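Local coordinates for protein rhodopsin (Todarodes pacificus, PDB 2Z73) that senses light for vision in the squid, where isomerization of its 11-cis retinal activates a G protein that signals through phospholipase C, at residues Q28-D31 with A32-Y35; C108-Y111 with G112-G116; A260-S263 with I264-S268; L282-F286 with G287-W291; C337-D341 with K342-D346. One frame throughout, in Å; residues are numbered along the deposited sequence.

All five contacts are local, each within one continuous run of chain, yet they sample very different places in the receptor. Interaction 3 is buried in the bundle and is mostly backbone hydrogen bonding with aliphatic packing. Interaction 2, partly buried, sets the bare backbone of glycines against the retinal. Interactions 1 and 5 lie at the surface at extracellular and cytoplasmic levels, their centres about 46 Å apart, and there aromatic rings meet polar groups at turns leading into helices. Interaction 4 is partly buried and joins a helix end to a loop by apolar packing. Interactions 3 and 4 share helix 246-286, with about 31 Å between their centres.

Interaction 1. Residues Q28-D31 with A32-Y35; sequences QVPD and AVYY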
# COMPACT_ATOMS: atom_id res chain seq x y z
N GLN A 28 -24.87 -19.49 -9.96
CA GLN A 28 -24.24 -18.32 -10.53
C GLN A 28 -24.92 -17.05 -10.06
O GLN A 28 -26.13 -16.89 -10.22
CB GLN A 28 -24.27 -18.40 -12.04
CG GLN A 28 -23.64 -17.21 -12.70
CD GLN A 28 -23.53 -17.39 -14.18
OE1 GLN A 28 -24.46 -17.86 -14.83
NE2 GLN A 28 -22.38 -17.03 -14.74
N VAL A 29 -24.14 -16.15 -9.49
CA VAL A 29 -24.64 -14.87 -9.01
C VAL A 29 -25.33 -14.15 -10.16
O VAL A 29 -25.04 -14.41 -11.32
CB VAL A 29 -23.50 -13.99 -8.46
CG1 VAL A 29 -22.77 -14.74 -7.34
CG2 VAL A 29 -22.52 -13.61 -9.58
N PRO A 30 -26.25 -13.24 -9.85
CA PRO A 30 -27.00 -12.47 -10.85
C PRO A 30 -26.14 -11.59 -11.76
O PRO A 30 -25.05 -11.17 -11.37
CB PRO A 30 -27.96 -11.64 -10.00
CG PRO A 30 -28.11 -12.45 -8.74
CD PRO A 30 -26.70 -12.89 -8.49
N ASP A 31 -26.65 -11.29 -12.95
CA ASP A 31 -25.94 -10.45 -13.90
C ASP A 31 -25.53 -9.12 -13.27
O ASP A 31 -24.38 -8.69 -13.38
CB ASP A 31 -26.82 -10.15 -15.11
CG ASP A 31 -27.13 -11.39 -15.93
OD1 ASP A 31 -26.69 -12.49 -15.55
OD2 ASP A 31 -27.83 -11.25 -16.95
N ALA A 32 -26.48 -8.47 -12.61
CA ALA A 32 -26.23 -7.19 -11.98
C ALA A 32 -25.02 -7.22 -11.08
O ALA A 32 -24.33 -6.21 -10.91
CB ALA A 32 -27.45 -6.75 -11.20
N VAL A 33 -24.74 -8.38 -10.49
CA VAL A 33 -23.60 -8.49 -9.59
C VAL A 33 -22.28 -8.51 -10.35
O VAL A 33 -21.28 -7.93 -9.91
CB VAL A 33 -23.67 -9.77 -8.73
CG1 VAL A 33 -22.45 -9.87 -7.83
CG2 VAL A 33 -24.94 -9.77 -7.90
N TYR A 34 -22.28 -9.18 -11.50
CA TYR A 34 -21.09 -9.25 -12.32
C TYR A 34 -20.79 -7.87 -12.86
O TYR A 34 -19.64 -7.42 -12.84
CB TYR A 34 -21.30 -10.20 -13.50
CG TYR A 34 -21.19 -11.66 -13.16
CD1 TYR A 34 -22.32 -12.48 -13.14
CD2 TYR A 34 -19.94 -12.25 -12.94
CE1 TYR A 34 -22.21 -13.85 -12.91
CE2 TYR A 34 -19.81 -13.61 -12.71
CZ TYR A 34 -20.95 -14.42 -12.70
OH TYR A 34 -20.82 -15.77 -12.51
N TYR A 35 -21.84 -7.21 -13.34
CA TYR A 35 -21.74 -5.87 -13.91
C TYR A 35 -21.26 -4.83 -12.90
O TYR A 35 -20.43 -3.98 -13.21
CB TYR A 35 -23.10 -5.46 -14.49
CG TYR A 35 -23.55 -6.41 -15.58
CD1 TYR A 35 -24.90 -6.53 -15.93
CD2 TYR A 35 -22.62 -7.20 -16.25
CE1 TYR A 35 -25.31 -7.43 -16.92
CE2 TYR A 35 -23.02 -8.10 -17.23
CZ TYR A 35 -24.36 -8.21 -17.56
OH TYR A 35 -24.73 -9.13 -18.52
O HOH W 1 -21.15 -16.71 -9.94
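The Tyr34 ring has the CG2 methyl of Val29 over one face, 3.7 Å from the ring centroid and 25° off the normal, a CH-pi contact shifted toward the rim. At its edge, in the ring plane, lies CG of Gln28, and Asp31 CA also approaches the edge. The other ring, Tyr35, has the carbonyl oxygen of Asp31 above one face, again displaced toward the rim, while Asp31 CB runs alongside at 3.6 Å from Tyr35 CE1. Gln28 reaches Tyr34 by an extended chain, with CG anti to the backbone N (chi1 180°), and its amide stands almost perpendicular to the ring. From there NE2 donates to Tyr34 OH at 3.0 Å, with the hydroxyl lying in the amide plane. A water joins the same hydroxyl, 2.8 Å from Tyr34 OH, and accepts from Val29 N, so the phenol oxygen is fixed from two partners and ties its ring to the incoming loop. Pro30 packs its CD 3.6 Å from Val33 CG2, and Tyr295 of helix 294-306 touches this group too. The carboxylate of Asp31 is directed elsewhere, to a salt bridge with Lys99. In the backbone, Pro30 O receives Val33 N at 2.9 Å, and Asp31 O receives Tyr35 N at 2.9 Å in a nearly straight bond. With Pro30 at the N-cap position, this is the extracellular start of the first transmembrane helix, its opening turn bound back to the preceding loop by an aromatic side chain.

Interaction 2. Residues C108-Y111 with G112-G116; sequences CKVY and GFIGG. With RET (retinal), chain D.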
# COMPACT_ATOMS: atom_id res chain seq x y z
N CYS A 108 -3.98 -15.38 -16.01
CA CYS A 108 -4.43 -15.59 -14.63
C CYS A 108 -3.23 -15.60 -13.70
O CYS A 108 -3.22 -14.92 -12.67
CB CYS A 108 -5.18 -16.92 -14.55
SG CYS A 108 -5.85 -17.46 -12.93
N LYS A 109 -2.21 -16.37 -14.06
CA LYS A 109 -1.01 -16.45 -13.23
C LYS A 109 -0.39 -15.06 -13.10
O LYS A 109 -0.11 -14.59 -11.99
CB LYS A 109 -0.01 -17.42 -13.85
CG LYS A 109 -0.60 -18.78 -14.12
CD LYS A 109 0.44 -19.72 -14.68
CE LYS A 109 -0.15 -21.11 -14.91
NZ LYS A 109 0.91 -22.11 -15.21
N VAL A 110 -0.18 -14.41 -14.23
CA VAL A 110 0.40 -13.07 -14.23
C VAL A 110 -0.45 -12.17 -13.36
O VAL A 110 0.06 -11.38 -12.57
CB VAL A 110 0.45 -12.49 -15.65
CG1 VAL A 110 0.64 -10.98 -15.59
CG2 VAL A 110 1.58 -13.15 -16.44
N TYR A 111 -1.77 -12.30 -13.51
CA TYR A 111 -2.69 -11.48 -12.74
C TYR A 111 -2.48 -11.70 -11.25
O TYR A 111 -2.14 -10.78 -10.52
CB TYR A 111 -4.12 -11.81 -13.13
CG TYR A 111 -5.17 -10.99 -12.42
CD1 TYR A 111 -5.90 -10.01 -13.10
CD2 TYR A 111 -5.48 -11.22 -11.07
CE1 TYR A 111 -6.90 -9.28 -12.46
CE2 TYR A 111 -6.48 -10.49 -10.43
CZ TYR A 111 -7.18 -9.53 -11.13
OH TYR A 111 -8.16 -8.81 -10.49
N GLY A 112 -2.67 -12.94 -10.81
CA GLY A 112 -2.52 -13.25 -9.40
C GLY A 112 -1.14 -12.92 -8.84
O GLY A 112 -1.03 -12.42 -7.73
N PHE A 113 -0.11 -13.22 -9.62
CA PHE A 113 1.28 -12.98 -9.23
C PHE A 113 1.59 -11.48 -9.07
O PHE A 113 2.32 -11.07 -8.17
CB PHE A 113 2.20 -13.60 -10.28
CG PHE A 113 3.66 -13.34 -10.06
CD1 PHE A 113 4.25 -13.61 -8.83
CD2 PHE A 113 4.46 -12.88 -11.10
CE1 PHE A 113 5.61 -13.43 -8.63
CE2 PHE A 113 5.83 -12.68 -10.91
CZ PHE A 113 6.41 -12.96 -9.67
N ILE A 114 1.02 -10.67 -9.97
CA ILE A 114 1.20 -9.24 -9.94
C ILE A 114 0.45 -8.65 -8.76
O ILE A 114 0.91 -7.70 -8.10
CB ILE A 114 0.68 -8.60 -11.23
CG1 ILE A 114 1.65 -8.90 -12.38
CG2 ILE A 114 0.51 -7.10 -11.05
CD1 ILE A 114 3.01 -8.26 -12.21
N GLY A 115 -0.72 -9.22 -8.48
CA GLY A 115 -1.52 -8.75 -7.38
C GLY A 115 -0.78 -8.98 -6.08
O GLY A 115 -0.71 -8.10 -5.21
N GLY A 116 -0.19 -10.17 -5.95
CA GLY A 116 0.52 -10.48 -4.73
C GLY A 116 1.83 -9.75 -4.58
O GLY A 116 2.15 -9.24 -3.50
C1 RET D . -2.28 -11.96 2.38
C2 RET D . -2.53 -11.17 3.69
C3 RET D . -2.79 -9.68 3.52
C4 RET D . -1.72 -8.98 2.66
C5 RET D . -1.41 -9.74 1.37
C6 RET D . -1.66 -11.08 1.21
C7 RET D . -1.36 -11.82 -0.08
C8 RET D . -2.09 -11.66 -1.27
C9 RET D . -1.91 -12.23 -2.62
C10 RET D . -2.84 -11.80 -3.49
C11 RET D . -2.99 -12.04 -4.91
C12 RET D . -3.97 -11.57 -5.74
C13 RET D . -5.25 -10.78 -5.55
C14 RET D . -5.98 -10.38 -6.63
C15 RET D . -7.23 -9.63 -6.53
C16 RET D . -1.37 -13.15 2.68
C17 RET D . -3.66 -12.57 1.98
C18 RET D . -0.83 -8.79 0.35
C19 RET D . -0.76 -13.16 -2.92
C20 RET D . -5.67 -10.48 -4.09
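Cys108 O, Lys109 O, Val110 O and Tyr111 O receive Gly112 N, Phe113 N, Ile114 N and Gly115 N in turn, four consecutive alpha-helical bonds, of which Phe113 N to Lys109 O is the shortest at 2.7 Å. On the flank, Val110 and Ile114 lie side by side and point the same way, their CG1 atoms 4.0 Å apart. Tyr111 projects its ring outward from the helix, CG lying opposite the backbone N (chi1 -178°), which carries CE2 to 3.8 Å from C14 of the retinal. Its hydroxyl is held by Asn87 O and Lys305 NZ, and Trp101 meets the ring edge to face. Beyond it the three glycines bring bare backbone to the polyene: Gly112 O stands 3.5 Å from retinal C11 and Gly116 CA 3.5 Å from retinal C19. A CB on Gly115 would come within 2.9 Å of retinal C12, and one on Gly116 still closer to C19. Cys108 is linked by a disulfide to Cys186, which fastens this helix to the extracellular strand 186-188. The contact with the polyene is thus mainly steric, backbone making room for the chain, while the Tyr111 hydroxyl adds a hydrogen bond to Lys305, the residue that carries retinal in the pigment.

Interaction 3. Residues A260-S263 with I264-S268; sequences AKIS and IVIVS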
# COMPACT_ATOMS: atom_id res chain seq x y z
N ALA A 260 4.95 11.36 9.61
CA ALA A 260 4.93 10.09 10.33
C ALA A 260 3.48 9.71 10.52
O ALA A 260 3.09 8.55 10.33
CB ALA A 260 5.62 10.23 11.66
N LYS A 261 2.67 10.69 10.92
CA LYS A 261 1.25 10.46 11.11
C LYS A 261 0.69 9.91 9.80
O LYS A 261 0.09 8.84 9.78
CB LYS A 261 0.55 11.76 11.49
CG LYS A 261 0.66 12.12 12.96
CD LYS A 261 0.12 13.52 13.21
CE LYS A 261 -0.09 13.79 14.70
NZ LYS A 261 1.16 13.57 15.48
N ILE A 262 0.90 10.64 8.71
CA ILE A 262 0.43 10.20 7.39
C ILE A 262 0.75 8.73 7.16
O ILE A 262 -0.13 7.93 6.83
CB ILE A 262 1.08 11.01 6.25
CG1 ILE A 262 0.78 12.50 6.43
CG2 ILE A 262 0.55 10.54 4.91
CD1 ILE A 262 1.49 13.38 5.44
N SER A 263 2.02 8.38 7.34
CA SER A 263 2.50 7.01 7.15
C SER A 263 1.61 6.00 7.84
O SER A 263 1.30 4.94 7.28
CB SER A 263 3.90 6.85 7.72
OG SER A 263 4.79 7.78 7.13
N ILE A 264 1.21 6.32 9.07
CA ILE A 264 0.37 5.45 9.86
C ILE A 264 -1.01 5.33 9.26
O ILE A 264 -1.59 4.23 9.25
CB ILE A 264 0.28 5.96 11.32
CG1 ILE A 264 1.41 5.32 12.14
CG2 ILE A 264 -1.09 5.64 11.93
CD1 ILE A 264 1.49 5.83 13.57
N VAL A 265 -1.57 6.42 8.75
CA VAL A 265 -2.90 6.32 8.17
C VAL A 265 -2.92 5.41 6.94
O VAL A 265 -3.85 4.63 6.76
CB VAL A 265 -3.47 7.70 7.78
CG1 VAL A 265 -4.86 7.55 7.19
CG2 VAL A 265 -3.51 8.61 8.98
N ILE A 266 -1.90 5.52 6.09
CA ILE A 266 -1.86 4.70 4.89
C ILE A 266 -1.62 3.24 5.26
O ILE A 266 -2.08 2.32 4.56
CB ILE A 266 -0.79 5.20 3.88
CG1 ILE A 266 0.61 5.10 4.48
CG2 ILE A 266 -1.09 6.65 3.49
CD1 ILE A 266 1.71 5.58 3.53
N VAL A 267 -0.90 3.02 6.36
CA VAL A 267 -0.65 1.67 6.84
C VAL A 267 -1.99 1.13 7.37
O VAL A 267 -2.38 -0.00 7.07
CB VAL A 267 0.40 1.65 7.97
CG1 VAL A 267 0.34 0.33 8.73
CG2 VAL A 267 1.77 1.81 7.38
N SER A 268 -2.69 1.95 8.14
CA SER A 268 -3.98 1.54 8.69
C SER A 268 -4.92 1.21 7.56
O SER A 268 -5.72 0.28 7.66
CB SER A 268 -4.58 2.67 9.53
OG SER A 268 -3.58 3.31 10.31
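Ala260, Lys261 and Ile262 offer their carbonyl oxygens to Ile264 N, Val265 N and Ile266 N, the bonds that carry the alpha helix through this run. The three bonds are of nearly equal length, Ile266 N to Ile262 O being 3.1 Å and the straightest of them (161° at the hydrogen). Weak second bonds run from Ile264 N to Lys261 O and from Val265 N to Ile262 O. Val267 N reaches Ser263 O in the same manner, although that oxygen is modelled too near a neighbour for its position to be certain. Among the side-chain polar bonds, Ser263 OG turns back along the helix to Leu259 O, which satisfies a buried hydroxyl within its own helix. The apolar contact is looser, Ile262 CG2 and Ile266 CG2 coming within 4.5 Å. Other methyl groups rest against backbone oxygens: Ile266 CG2 sits 3.7 Å from Ile262 O because it is placed opposite its own carbonyl carbon, and Val265 CG2 brushes the preceding turn in a similar way, 3.7 Å from Lys261 O. Around this part of the sixth transmembrane helix, Ile262 and Ile266 face helix 311-318 at Tyr315, Ser318, Asn311 and Ile314. Ser263 meets Ile129 and Arg133 of helix 104-138, the latter the arginine of the Asp-Arg-Tyr motif, while Ile264 and Val267 lean on Tyr220 and Ile216 of helix 195-224.

Interaction 4. Residues L282-F286 with G287-W291; sequences LLAQF and GPLEW
The turn from the sixth transmembrane helix into the third extracellular loop is closed by Leu283 against Trp291 and by Ala284 against Leu289. Leu283 comes to the indole at its benzo edge: CD2 lies 3.4 Å from Trp291 CE3, and CG is in the ring plane, the two side chains crossing at about a right angle. Over one face of the same indole sits CB of Pro288, 3.4 Å above the plane and central, so loop and helix grip the ring from different directions. Ala284 CB meets Leu289 CD1 at 4.0 Å. Gly287 N lies close to Leu283 O as the chain leaves the helix, though at 2.5 Å the modelled bond is doubtfully short. Beyond it, Trp291 N bonds back to Pro288 O at 2.7 Å and keeps the loop compact. An alanine in place of Leu283 would remove CG and both methyls, and the benzo edge of Trp291 would probably lose its helix partner, leaving the ring freer to turn. Gln285 reaches the backbone oxygens of Ser192 and Tyr190, and Arg193 binds the carbonyl oxygens of Ala284 and Gly287. Leu282 packs on Phe205 and Phe286 on Arg198 and Leu202, all of helix 195-224.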
# COMPACT_ATOMS: atom_id res chain seq x y z
N LEU A 282 -7.84 -17.66 5.28
CA LEU A 282 -7.44 -18.57 6.34
C LEU A 282 -8.53 -19.55 6.73
O LEU A 282 -8.25 -20.71 7.01
CB LEU A 282 -6.98 -17.78 7.56
CG LEU A 282 -5.57 -17.21 7.38
CD1 LEU A 282 -5.18 -16.37 8.58
CD2 LEU A 282 -4.59 -18.36 7.17
N LEU A 283 -9.78 -19.08 6.74
CA LEU A 283 -10.89 -19.95 7.08
C LEU A 283 -10.97 -21.06 6.04
O LEU A 283 -11.17 -22.23 6.37
CB LEU A 283 -12.22 -19.17 7.08
CG LEU A 283 -12.63 -18.42 8.35
CD1 LEU A 283 -11.48 -17.55 8.87
CD2 LEU A 283 -13.84 -17.57 8.03
N ALA A 284 -10.79 -20.69 4.78
CA ALA A 284 -10.85 -21.65 3.69
C ALA A 284 -9.72 -22.67 3.76
O ALA A 284 -9.87 -23.80 3.30
CB ALA A 284 -10.81 -20.91 2.35
N GLN A 285 -8.60 -22.28 4.35
CA GLN A 285 -7.46 -23.17 4.43
C GLN A 285 -7.36 -23.90 5.77
O GLN A 285 -6.68 -24.94 5.87
CB GLN A 285 -6.17 -22.38 4.19
CG GLN A 285 -4.87 -23.15 4.38
CD GLN A 285 -4.65 -24.21 3.32
OE1 GLN A 285 -3.66 -24.94 3.36
NE2 GLN A 285 -5.57 -24.30 2.38
N PHE A 286 -8.03 -23.38 6.79
CA PHE A 286 -7.97 -23.99 8.12
C PHE A 286 -9.30 -24.18 8.82
O PHE A 286 -9.39 -24.95 9.77
CB PHE A 286 -7.07 -23.16 9.03
CG PHE A 286 -5.63 -23.15 8.62
CD1 PHE A 286 -4.97 -21.94 8.40
CD2 PHE A 286 -4.91 -24.34 8.49
CE1 PHE A 286 -3.62 -21.92 8.08
CE2 PHE A 286 -3.57 -24.32 8.17
CZ PHE A 286 -2.92 -23.11 7.97
N GLY A 287 -10.34 -23.48 8.36
CA GLY A 287 -11.63 -23.60 9.00
C GLY A 287 -12.76 -24.12 8.14
O GLY A 287 -12.54 -24.91 7.22
N PRO A 288 -14.01 -23.71 8.42
CA PRO A 288 -15.21 -24.11 7.69
C PRO A 288 -15.24 -23.60 6.24
O PRO A 288 -15.71 -22.49 5.98
CB PRO A 288 -16.34 -23.52 8.51
CG PRO A 288 -15.77 -23.43 9.88
CD PRO A 288 -14.38 -22.94 9.63
N LEU A 289 -14.76 -24.41 5.31
CA LEU A 289 -14.77 -24.00 3.91
C LEU A 289 -16.19 -23.64 3.49
O LEU A 289 -16.38 -22.90 2.54
CB LEU A 289 -14.25 -25.11 3.01
CG LEU A 289 -14.30 -24.85 1.49
CD1 LEU A 289 -13.28 -23.76 1.11
CD2 LEU A 289 -14.01 -26.14 0.73
N GLU A 290 -17.18 -24.18 4.20
CA GLU A 290 -18.57 -23.90 3.84
C GLU A 290 -18.92 -22.44 4.08
O GLU A 290 -19.97 -21.97 3.64
CB GLU A 290 -19.55 -24.81 4.59
CG GLU A 290 -19.28 -24.99 6.08
CD GLU A 290 -18.24 -26.06 6.35
OE1 GLU A 290 -17.92 -26.30 7.54
OE2 GLU A 290 -17.74 -26.67 5.38
N TRP A 291 -18.03 -21.74 4.77
CA TRP A 291 -18.25 -20.32 5.03
C TRP A 291 -17.82 -19.51 3.80
O TRP A 291 -18.46 -18.53 3.43
CB TRP A 291 -17.43 -19.86 6.24
CG TRP A 291 -17.95 -20.36 7.55
CD1 TRP A 291 -19.17 -20.93 7.78
CD2 TRP A 291 -17.30 -20.27 8.82
NE1 TRP A 291 -19.32 -21.20 9.12
CE2 TRP A 291 -18.19 -20.81 9.78
CE3 TRP A 291 -16.06 -19.79 9.24
CZ2 TRP A 291 -17.87 -20.88 11.14
CZ3 TRP A 291 -15.74 -19.86 10.60
CH2 TRP A 291 -16.64 -20.40 11.53

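Interaction 5. Residues C337-D341 with K342-D346; sequences CQFDD and KETED. With PLM (palmitic acid), chain F.
Glu343 folds back toward Phe339 and Asp340, passing along the edge of the phenyl ring. Its CB is 3.7 Å from Phe339 CE1, and CG passes close to Asp340 O. With CG opposite the carbonyl carbon (chi1 -49°) and the chain extended beyond it, CD comes beside Phe339 CD1, and the carboxylate stands steeply to the ring, their planes 74° apart. At the tip, OE1 accepts a weak bond from Asp340 N at 3.1 Å, while OE2 lies at the edge of the Phe339 ring, 3.0 Å from CD1, and makes a salt bridge to Arg323 of helix 320-329. A glutamine in its place would drop the negative charge, and Arg323 would probably lose the carboxylate that pairs with it from this turn. Thr344 CG2 also reaches the ring edge, in plane and 3.9 Å from Phe339 CZ. The carbonyl oxygen of Asp341 takes two donors: Thr344 OG1 at 2.8 Å, lying on a lone pair, and Thr344 N at 2.9 Å, from above the carbonyl plane. Just upstream, Cys337 SG carries a covalent palmitoyl group. Closed by this bond from Thr344 N and by one from Glu343 N to Asp340 O at 3.1 Å, the segment forms a turn leading into helix 345-351 of the cytoplasmic tail, with a Glu-Arg salt bridge tying it to helix 320-329.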
# COMPACT_ATOMS: atom_id res chain seq x y z
N CYS A 337 -10.69 20.53 -1.47
CA CYS A 337 -9.59 20.49 -0.51
C CYS A 337 -8.64 21.66 -0.74
O CYS A 337 -7.42 21.50 -0.70
CB CYS A 337 -8.84 19.17 -0.67
SG CYS A 337 -9.87 17.92 -1.48
N GLN A 338 -9.21 22.84 -0.98
CA GLN A 338 -8.45 24.05 -1.25
C GLN A 338 -7.15 24.23 -0.47
O GLN A 338 -7.12 24.09 0.75
CB GLN A 338 -9.34 25.28 -1.07
CG GLN A 338 -9.28 26.22 -2.25
CD GLN A 338 -9.68 25.54 -3.54
OE1 GLN A 338 -10.84 25.21 -3.75
NE2 GLN A 338 -8.70 25.30 -4.42
N PHE A 339 -6.09 24.57 -1.19
CA PHE A 339 -4.78 24.78 -0.60
C PHE A 339 -4.57 26.22 -0.12
O PHE A 339 -5.20 27.15 -0.63
CB PHE A 339 -3.68 24.43 -1.61
CG PHE A 339 -2.29 24.72 -1.11
CD1 PHE A 339 -1.74 23.96 -0.08
CD2 PHE A 339 -1.54 25.76 -1.65
CE1 PHE A 339 -0.47 24.25 0.41
CE2 PHE A 339 -0.27 26.04 -1.17
CZ PHE A 339 0.26 25.29 -0.14
N ASP A 340 -3.69 26.38 0.85
CA ASP A 340 -3.36 27.69 1.40
C ASP A 340 -1.89 27.75 1.78
O ASP A 340 -1.29 26.74 2.14
CB ASP A 340 -4.19 27.98 2.64
CG ASP A 340 -3.73 29.23 3.34
OD1 ASP A 340 -3.92 30.32 2.77
OD2 ASP A 340 -3.17 29.12 4.45
N ASP A 341 -1.32 28.95 1.72
CA ASP A 341 0.09 29.14 2.04
C ASP A 341 0.44 28.66 3.44
O ASP A 341 1.48 28.04 3.65
CB ASP A 341 0.45 30.62 1.91
CG ASP A 341 -0.07 31.23 0.63
OD1 ASP A 341 0.08 32.46 0.45
OD2 ASP A 341 -0.63 30.48 -0.19
N LYS A 342 -0.44 28.95 4.40
CA LYS A 342 -0.20 28.57 5.79
C LYS A 342 0.11 27.09 6.00
O LYS A 342 0.67 26.72 7.03
CB LYS A 342 -1.40 28.97 6.66
CG LYS A 342 -1.41 30.44 7.08
CD LYS A 342 -2.49 30.72 8.12
CE LYS A 342 -2.25 32.03 8.86
NZ LYS A 342 -2.31 33.24 7.98
N GLU A 343 -0.25 26.25 5.04
CA GLU A 343 -0.01 24.82 5.15
C GLU A 343 1.48 24.46 5.05
O GLU A 343 1.91 23.41 5.54
CB GLU A 343 -0.78 24.06 4.07
CG GLU A 343 -2.25 24.45 3.93
CD GLU A 343 -3.01 23.58 2.94
OE1 GLU A 343 -4.19 23.87 2.64
OE2 GLU A 343 -2.42 22.59 2.46
N THR A 344 2.26 25.33 4.43
CA THR A 344 3.69 25.09 4.23
C THR A 344 4.62 25.85 5.18
O THR A 344 5.84 25.71 5.11
CB THR A 344 4.08 25.43 2.78
OG1 THR A 344 3.59 26.73 2.44
CG2 THR A 344 3.49 24.40 1.82
N GLU A 345 4.03 26.65 6.06
CA GLU A 345 4.81 27.44 7.01
C GLU A 345 5.84 26.63 7.79
O GLU A 345 7.02 26.95 7.76
CB GLU A 345 3.86 28.14 7.99
CG GLU A 345 2.87 29.06 7.31
CD GLU A 345 1.90 29.69 8.28
OE1 GLU A 345 1.23 28.93 9.01
OE2 GLU A 345 1.81 30.93 8.31
N ASP A 346 5.39 25.59 8.48
CA ASP A 346 6.29 24.75 9.27
C ASP A 346 7.49 24.24 8.47
O ASP A 346 8.55 23.99 9.04
CB ASP A 346 5.55 23.57 9.89
CG ASP A 346 4.78 23.95 11.15
OD1 ASP A 346 3.82 24.73 11.06
OD2 ASP A 346 5.16 23.45 12.24
C1 PLM F . -9.24 16.27 -1.81
O2 PLM F . -8.06 16.02 -1.63
C2 PLM F . -10.14 15.23 -2.49
C3 PLM F . -9.65 14.79 -3.88
C4 PLM F . -10.76 14.09 -4.63
C5 PLM F . -10.46 12.63 -4.82
C6 PLM F . -11.59 11.97 -5.57
C7 PLM F . -12.31 10.99 -4.67
C8 PLM F . -13.47 10.29 -5.39
C9 PLM F . -13.71 8.90 -4.82
CA PLM F . -15.16 8.68 -4.47
CB PLM F . -15.30 7.54 -3.48
CC PLM F . -16.69 6.95 -3.50
CD PLM F . -16.81 5.82 -2.51
CE PLM F . -17.92 6.09 -1.53
CF PLM F . -17.40 6.30 -0.11
CG PLM F . -18.53 6.58 0.88